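Local coordinates for protein GDP-6-deoxy-D-mannose reductase (Pseudomonas aeruginosa, PDB 6X3B) that probably reduces GDP-4-dehydro-6-deoxy-D-mannose with NADPH, making GDP-rhamnose for the O-antigen of the bacterial lipopolysaccharide, at residues F120-V132 and P145-E159. Sequence-based numbering, arbitrary orientation.
Sequences FLYISSGDVYGQV and PHPRNPYAVSKLAAE. With NDP (NADPH dihydro-nicotinamide-adenine-dinucleotide phosphate), chain E.
The CA atoms of Ser124 and Lys155 come within 5.4 Å of each other just after strand 120-123, which packs against helix 150-159; the two axes run nearly antiparallel, at 164°, and approach to 9.3 Å. Farther on the chains meet as loops, and His146 N donates to Tyr129 O (3.0 Å) from well above the carbonyl plane. The Lys155 chain, bent at chi2 and chi3, curls past the Tyr122 hydroxyl and brings NZ to Ile123 O (2.8 Å). The same NZ donates to both hydroxyl oxygens, O2D and O3D, of the nicotinamide ribose, so NZ holds three oxygens. Tyr151 OH is hydrogen-bonded to NADPH O2D (2.5 Å), which lies at the edge of the Tyr151 ring, and a water bridges Tyr151 OH and Ser125 OG. This is the Tyr-x-x-x-Lys motif of short-chain dehydrogenases/reductases on a Rossmann fold, with Ser125 placed as the serine of the catalytic triad in relatives. Ser125 OG also accepts from Asp127 N, forming an ST turn. Farther along the helix, Ser124 OG donates to the anti lone pair of Glu159 OE2 (2.5 Å), while Glu159 OE1 pairs with Arg177. Asn149 caps the helix through OD1, which accepts from Ala152 N, and its ND2 reaches Asp127 OD2 on the syn side (2.8 Å, 165°). Val128 CG1 packs against the helix, 3.8 Å from Lys155 CB. At the outer end the Gln131 amide stacks over the Arg148 guanidinium, planes 23° apart.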
loop_
_atom_site.group_PDB
_atom_site.type_symbol
_atom_site.label_atom_id
_atom_site.label_comp_id
_atom_site.label_asym_id
_atom_site.label_seq_id
_atom_site.Cartn_x
_atom_site.Cartn_y
_atom_site.Cartn_z
ATOM N N PHE A 120 10.412 9.123 12.544
ATOM C CA PHE A 120 10.108 7.708 12.386
ATOM C C PHE A 120 10.625 7.272 11.023
ATOM O O PHE A 120 10.072 7.672 9.997
ATOM C CB PHE A 120 8.604 7.451 12.494
ATOM C CG PHE A 120 8.250 5.991 12.611
ATOM C CD1 PHE A 120 8.161 5.195 11.479
ATOM C CD2 PHE A 120 8.003 5.428 13.854
ATOM C CE1 PHE A 120 7.828 3.831 11.581
ATOM C CE2 PHE A 120 7.658 4.064 13.974
ATOM C CZ PHE A 120 7.587 3.272 12.853
ATOM N N LEU A 121 11.663 6.436 11.006
ATOM C CA LEU A 121 12.203 5.925 9.754
ATOM C C LEU A 121 11.698 4.491 9.572
ATOM O O LEU A 121 12.085 3.583 10.319
ATOM C CB LEU A 121 13.728 5.994 9.752
ATOM C CG LEU A 121 14.421 5.212 8.630
ATOM C CD1 LEU A 121 14.007 5.751 7.238
ATOM C CD2 LEU A 121 15.942 5.258 8.803
ATOM N N TYR A 122 10.820 4.301 8.590
ATOM C CA TYR A 122 10.276 2.992 8.276
ATOM C C TYR A 122 11.190 2.319 7.263
ATOM O O TYR A 122 11.546 2.924 6.247
ATOM C CB TYR A 122 8.859 3.092 7.712
ATOM C CG TYR A 122 8.382 1.740 7.313
ATOM C CD1 TYR A 122 8.113 0.787 8.285
ATOM C CD2 TYR A 122 8.302 1.369 5.971
ATOM C CE1 TYR A 122 7.707 -0.493 7.939
ATOM C CE2 TYR A 122 7.897 0.095 5.610
ATOM C CZ TYR A 122 7.616 -0.834 6.608
ATOM O OH TYR A 122 7.211 -2.110 6.274
ATOM N N ILE A 123 11.595 1.083 7.550
ATOM C CA ILE A 123 12.484 0.345 6.671
ATOM C C ILE A 123 11.614 -0.557 5.801
ATOM O O ILE A 123 11.039 -1.547 6.279
ATOM C CB ILE A 123 13.546 -0.451 7.448
ATOM C CG1 ILE A 123 14.462 0.499 8.260
ATOM C CG2 ILE A 123 14.422 -1.268 6.484
ATOM C CD1 ILE A 123 14.888 1.802 7.504
ATOM N N SER A 124 11.520 -0.200 4.517
ATOM C CA SER A 124 10.763 -0.965 3.531
ATOM C C SER A 124 11.710 -1.914 2.805
ATOM O O SER A 124 12.555 -2.551 3.442
ATOM C CB SER A 124 10.050 0.001 2.569
ATOM O OG SER A 124 9.212 -0.670 1.633
ATOM N N SER A 125 11.590 -2.016 1.485
ATOM C CA SER A 125 12.431 -2.914 0.700
ATOM C C SER A 125 12.360 -2.521 -0.765
ATOM O O SER A 125 11.297 -2.137 -1.246
ATOM C CB SER A 125 11.989 -4.372 0.846
ATOM O OG SER A 125 12.643 -5.172 -0.128
ATOM N N GLY A 126 13.492 -2.620 -1.463
ATOM C CA GLY A 126 13.471 -2.452 -2.909
ATOM C C GLY A 126 12.632 -3.498 -3.618
ATOM O O GLY A 126 12.367 -3.355 -4.816
ATOM N N ASP A 127 12.206 -4.539 -2.899
ATOM C CA ASP A 127 11.341 -5.565 -3.466
ATOM C C ASP A 127 9.946 -5.028 -3.773
ATOM O O ASP A 127 9.221 -5.661 -4.539
ATOM C CB ASP A 127 11.281 -6.771 -2.497
ATOM C CG ASP A 127 10.735 -8.036 -3.147
ATOM O OD1 ASP A 127 11.087 -8.334 -4.316
ATOM O OD2 ASP A 127 9.965 -8.764 -2.476
ATOM N N VAL A 128 9.555 -3.868 -3.221
ATOM C CA VAL A 128 8.225 -3.349 -3.555
ATOM C C VAL A 128 8.094 -3.016 -5.033
ATOM O O VAL A 128 6.974 -2.997 -5.560
ATOM C CB VAL A 128 7.866 -2.106 -2.716
ATOM C CG1 VAL A 128 7.836 -2.435 -1.223
ATOM C CG2 VAL A 128 8.845 -0.964 -3.020
ATOM N N TYR A 129 9.204 -2.742 -5.730
ATOM C CA TYR A 129 9.060 -2.298 -7.115
ATOM C C TYR A 129 8.537 -3.404 -8.029
ATOM O O TYR A 129 7.840 -3.104 -9.005
ATOM C CB TYR A 129 10.383 -1.753 -7.654
ATOM C CG TYR A 129 10.771 -0.416 -7.061
ATOM C CD1 TYR A 129 10.111 0.757 -7.427
ATOM C CD2 TYR A 129 11.803 -0.329 -6.132
ATOM C CE1 TYR A 129 10.479 1.987 -6.883
ATOM C CE2 TYR A 129 12.165 0.888 -5.575
ATOM C CZ TYR A 129 11.504 2.037 -5.957
ATOM O OH TYR A 129 11.862 3.236 -5.401
ATOM N N GLY A 130 8.847 -4.672 -7.742
ATOM C CA GLY A 130 8.398 -5.730 -8.635
ATOM C C GLY A 130 9.185 -5.769 -9.942
ATOM O O GLY A 130 10.383 -5.500 -9.992
ATOM N N GLN A 131 8.492 -6.125 -11.021
ATOM C CA GLN A 131 9.139 -6.286 -12.316
ATOM C C GLN A 131 9.396 -4.915 -12.918
ATOM O O GLN A 131 8.486 -4.086 -13.005
ATOM C CB GLN A 131 8.259 -7.126 -13.250
ATOM C CG GLN A 131 9.007 -7.793 -14.387
ATOM C CD GLN A 131 8.345 -9.087 -14.815
ATOM O OE1 GLN A 131 7.367 -9.065 -15.547
ATOM N NE2 GLN A 131 8.868 -10.220 -14.342
ATOM N N VAL A 132 10.639 -4.657 -13.298
ATOM C CA VAL A 132 11.010 -3.367 -13.866
ATOM C C VAL A 132 11.695 -3.624 -15.201
ATOM O O VAL A 132 12.584 -4.477 -15.292
ATOM C CB VAL A 132 11.918 -2.559 -12.919
ATOM C CG1 VAL A 132 12.422 -1.320 -13.615
ATOM C CG2 VAL A 132 11.159 -2.159 -11.657
ATOM N N PRO A 145 5.429 1.310 -7.980
ATOM C CA PRO A 145 5.780 -0.064 -7.600
ATOM C C PRO A 145 4.656 -1.050 -7.897
ATOM O O PRO A 145 3.467 -0.706 -7.880
ATOM C CB PRO A 145 6.029 0.058 -6.091
ATOM C CG PRO A 145 5.098 1.141 -5.666
ATOM C CD PRO A 145 5.040 2.132 -6.816
ATOM N N HIS A 146 5.050 -2.299 -8.188
ATOM C CA HIS A 146 4.094 -3.368 -8.522
ATOM C C HIS A 146 4.486 -4.619 -7.757
ATOM O O HIS A 146 5.038 -5.566 -8.335
ATOM C CB HIS A 146 4.067 -3.644 -10.029
ATOM C CG HIS A 146 3.600 -2.478 -10.838
ATOM N ND1 HIS A 146 2.274 -2.101 -10.895
ATOM C CD2 HIS A 146 4.282 -1.576 -11.585
ATOM C CE1 HIS A 146 2.157 -1.022 -11.653
ATOM N NE2 HIS A 146 3.362 -0.680 -12.080
ATOM N N PRO A 147 4.230 -4.647 -6.443
ATOM C CA PRO A 147 4.687 -5.774 -5.609
ATOM C C PRO A 147 4.163 -7.098 -6.118
ATOM O O PRO A 147 2.992 -7.213 -6.497
ATOM C CB PRO A 147 4.100 -5.463 -4.224
ATOM C CG PRO A 147 3.751 -4.043 -4.258
ATOM C CD PRO A 147 3.466 -3.661 -5.658
ATOM N N ARG A 148 5.025 -8.122 -6.054
ATOM C CA ARG A 148 4.719 -9.422 -6.634
ATOM C C ARG A 148 4.596 -10.533 -5.602
ATOM O O ARG A 148 4.372 -11.690 -5.982
ATOM C CB ARG A 148 5.787 -9.809 -7.661
ATOM C CG ARG A 148 5.927 -8.813 -8.790
ATOM C CD ARG A 148 7.086 -9.205 -9.698
ATOM N NE ARG A 148 6.760 -10.391 -10.483
ATOM C CZ ARG A 148 6.028 -10.373 -11.591
ATOM N NH1 ARG A 148 5.522 -9.231 -12.039
ATOM N NH2 ARG A 148 5.805 -11.503 -12.257
ATOM N N ASN A 149 4.712 -10.225 -4.320
ATOM C CA ASN A 149 4.561 -11.241 -3.292
ATOM C C ASN A 149 3.967 -10.574 -2.061
ATOM O O ASN A 149 4.020 -9.345 -1.936
ATOM C CB ASN A 149 5.917 -11.902 -2.989
ATOM C CG ASN A 149 6.895 -10.943 -2.362
ATOM O OD1 ASN A 149 6.672 -10.476 -1.268
ATOM N ND2 ASN A 149 7.972 -10.627 -3.069
ATOM N N PRO A 150 3.378 -11.346 -1.142
ATOM C CA PRO A 150 2.717 -10.717 0.018
ATOM C C PRO A 150 3.664 -9.972 0.947
ATOM O O PRO A 150 3.226 -9.055 1.649
ATOM C CB PRO A 150 2.054 -11.900 0.743
ATOM C CG PRO A 150 2.062 -13.037 -0.263
ATOM C CD PRO A 150 3.268 -12.817 -1.109
ATOM N N TYR A 151 4.935 -10.360 1.026
ATOM C CA TYR A 151 5.883 -9.556 1.798
ATOM C C TYR A 151 6.039 -8.169 1.177
ATOM O O TYR A 151 5.951 -7.150 1.874
ATOM C CB TYR A 151 7.227 -10.263 1.869
ATOM C CG TYR A 151 8.397 -9.377 2.227
ATOM C CD1 TYR A 151 8.694 -9.080 3.566
ATOM C CD2 TYR A 151 9.226 -8.865 1.236
ATOM C CE1 TYR A 151 9.787 -8.280 3.899
ATOM C CE2 TYR A 151 10.320 -8.067 1.557
ATOM C CZ TYR A 151 10.595 -7.783 2.888
ATOM O OH TYR A 151 11.676 -7.001 3.203
ATOM N N ALA A 152 6.236 -8.111 -0.144
ATOM C CA ALA A 152 6.400 -6.807 -0.783
ATOM C C ALA A 152 5.115 -5.986 -0.682
ATOM O O ALA A 152 5.174 -4.770 -0.471
ATOM C CB ALA A 152 6.849 -6.972 -2.235
ATOM N N VAL A 153 3.951 -6.646 -0.787
ATOM C CA VAL A 153 2.668 -5.977 -0.564
ATOM C C VAL A 153 2.626 -5.346 0.827
ATOM O O VAL A 153 2.290 -4.167 0.989
ATOM C CB VAL A 153 1.507 -6.972 -0.755
ATOM C CG1 VAL A 153 0.186 -6.384 -0.237
ATOM C CG2 VAL A 153 1.363 -7.357 -2.246
ATOM N N SER A 154 2.997 -6.122 1.851
ATOM C CA SER A 154 2.942 -5.619 3.223
ATOM C C SER A 154 3.918 -4.471 3.454
ATOM O O SER A 154 3.607 -3.553 4.222
ATOM C CB SER A 154 3.211 -6.762 4.213
ATOM O OG SER A 154 4.598 -7.067 4.282
ATOM N N LYS A 155 5.074 -4.472 2.780
ATOM C CA LYS A 155 6.007 -3.359 2.940
ATOM C C LYS A 155 5.449 -2.076 2.326
ATOM O O LYS A 155 5.523 -1.008 2.935
ATOM C CB LYS A 155 7.364 -3.686 2.314
ATOM C CG LYS A 155 8.053 -4.908 2.867
ATOM C CD LYS A 155 8.357 -4.780 4.370
ATOM C CE LYS A 155 9.793 -4.359 4.588
ATOM N NZ LYS A 155 10.069 -4.133 6.019
ATOM N N LEU A 156 4.869 -2.165 1.129
ATOM C CA LEU A 156 4.293 -0.978 0.501
ATOM C C LEU A 156 3.111 -0.457 1.303
ATOM O O LEU A 156 2.936 0.763 1.458
ATOM C CB LEU A 156 3.853 -1.304 -0.939
ATOM C CG LEU A 156 3.468 -0.140 -1.853
ATOM C CD1 LEU A 156 4.668 0.805 -1.986
ATOM C CD2 LEU A 156 3.013 -0.651 -3.233
ATOM N N ALA A 157 2.281 -1.366 1.823
ATOM C CA ALA A 157 1.164 -0.941 2.652
ATOM C C ALA A 157 1.665 -0.225 3.911
ATOM O O ALA A 157 1.113 0.806 4.316
ATOM C CB ALA A 157 0.294 -2.146 3.010
ATOM N N ALA A 158 2.716 -0.748 4.541
ATOM C CA ALA A 158 3.213 -0.101 5.757
ATOM C C ALA A 158 3.874 1.245 5.453
ATOM O O ALA A 158 3.800 2.165 6.271
ATOM C CB ALA A 158 4.199 -1.029 6.459
ATOM N N GLU A 159 4.549 1.362 4.305
ATOM C CA GLU A 159 5.046 2.659 3.840
ATOM C C GLU A 159 3.930 3.694 3.834
ATOM O O GLU A 159 4.067 4.786 4.397
ATOM C CB GLU A 159 5.606 2.542 2.418
ATOM C CG GLU A 159 6.954 1.888 2.220
ATOM C CD GLU A 159 7.417 2.039 0.770
ATOM O OE1 GLU A 159 6.868 2.920 0.062
ATOM O OE2 GLU A 159 8.329 1.314 0.323
HETATM P PA NDP E . 15.250 -10.425 10.435
HETATM O O1A NDP E . 14.156 -11.344 10.009
HETATM O O2A NDP E . 16.642 -10.956 10.500
HETATM O O5B NDP E . 14.871 -9.760 11.842
HETATM C C5B NDP E . 13.483 -9.468 12.129
HETATM C C4B NDP E . 13.382 -8.865 13.507
HETATM O O4B NDP E . 11.995 -8.547 13.791
HETATM C C3B NDP E . 13.857 -9.754 14.667
HETATM O O3B NDP E . 14.590 -8.996 15.621
HETATM C C2B NDP E . 12.552 -10.294 15.237
HETATM O O2B NDP E . 12.694 -10.590 16.624
HETATM C C1B NDP E . 11.638 -9.093 15.038
HETATM N N9A NDP E . 10.221 -9.428 15.017
HETATM C C8A NDP E . 9.583 -10.262 14.133
HETATM N N7A NDP E . 8.300 -10.379 14.363
HETATM C C5A NDP E . 8.075 -9.573 15.469
HETATM C C6A NDP E . 6.915 -9.270 16.205
HETATM N N6A NDP E . 5.731 -9.790 15.892
HETATM N N1A NDP E . 7.030 -8.428 17.259
HETATM C C2A NDP E . 8.241 -7.931 17.539
HETATM N N3A NDP E . 9.400 -8.141 16.921
HETATM C C4A NDP E . 9.252 -8.981 15.882
HETATM O O3 NDP E . 15.248 -9.140 9.479
HETATM P PN NDP E . 16.459 -8.359 8.780
HETATM O O1N NDP E . 17.324 -7.776 9.846
HETATM O O2N NDP E . 17.086 -9.260 7.771
HETATM O O5D NDP E . 15.676 -7.182 8.026
HETATM C C5D NDP E . 15.548 -5.898 8.682
HETATM C C4D NDP E . 14.612 -5.028 7.881
HETATM O O4D NDP E . 15.174 -4.819 6.561
HETATM C C3D NDP E . 13.203 -5.596 7.658
HETATM O O3D NDP E . 12.220 -4.572 7.727
HETATM C C2D NDP E . 13.320 -6.195 6.259
HETATM O O2D NDP E . 12.071 -6.291 5.592
HETATM C C1D NDP E . 14.252 -5.203 5.571
HETATM N N1N NDP E . 14.997 -5.815 4.432
HETATM C C2N NDP E . 16.011 -6.708 4.650
HETATM C C3N NDP E . 16.804 -7.161 3.631
HETATM C C7N NDP E . 17.698 -8.311 3.898
HETATM O O7N NDP E . 18.363 -8.796 2.978
HETATM N N7N NDP E . 17.756 -8.786 5.134
HETATM C C4N NDP E . 16.722 -6.473 2.311
HETATM C C5N NDP E . 15.565 -5.573 2.178
HETATM C C6N NDP E . 14.673 -5.488 3.138
HETATM P P2B NDP E . 12.475 -12.164 16.914
HETATM O O1X NDP E . 12.650 -12.331 18.408
HETATM O O2X NDP E . 11.073 -12.512 16.461
HETATM O O3X NDP E . 13.532 -12.910 16.127
HETATM O O HOH W 1 13.413 -7.543 0.785
HETATM O O HOH W 2 7.802 -7.696 -5.640
HETATM O O HOH W 3 5.590 -6.565 -10.816
#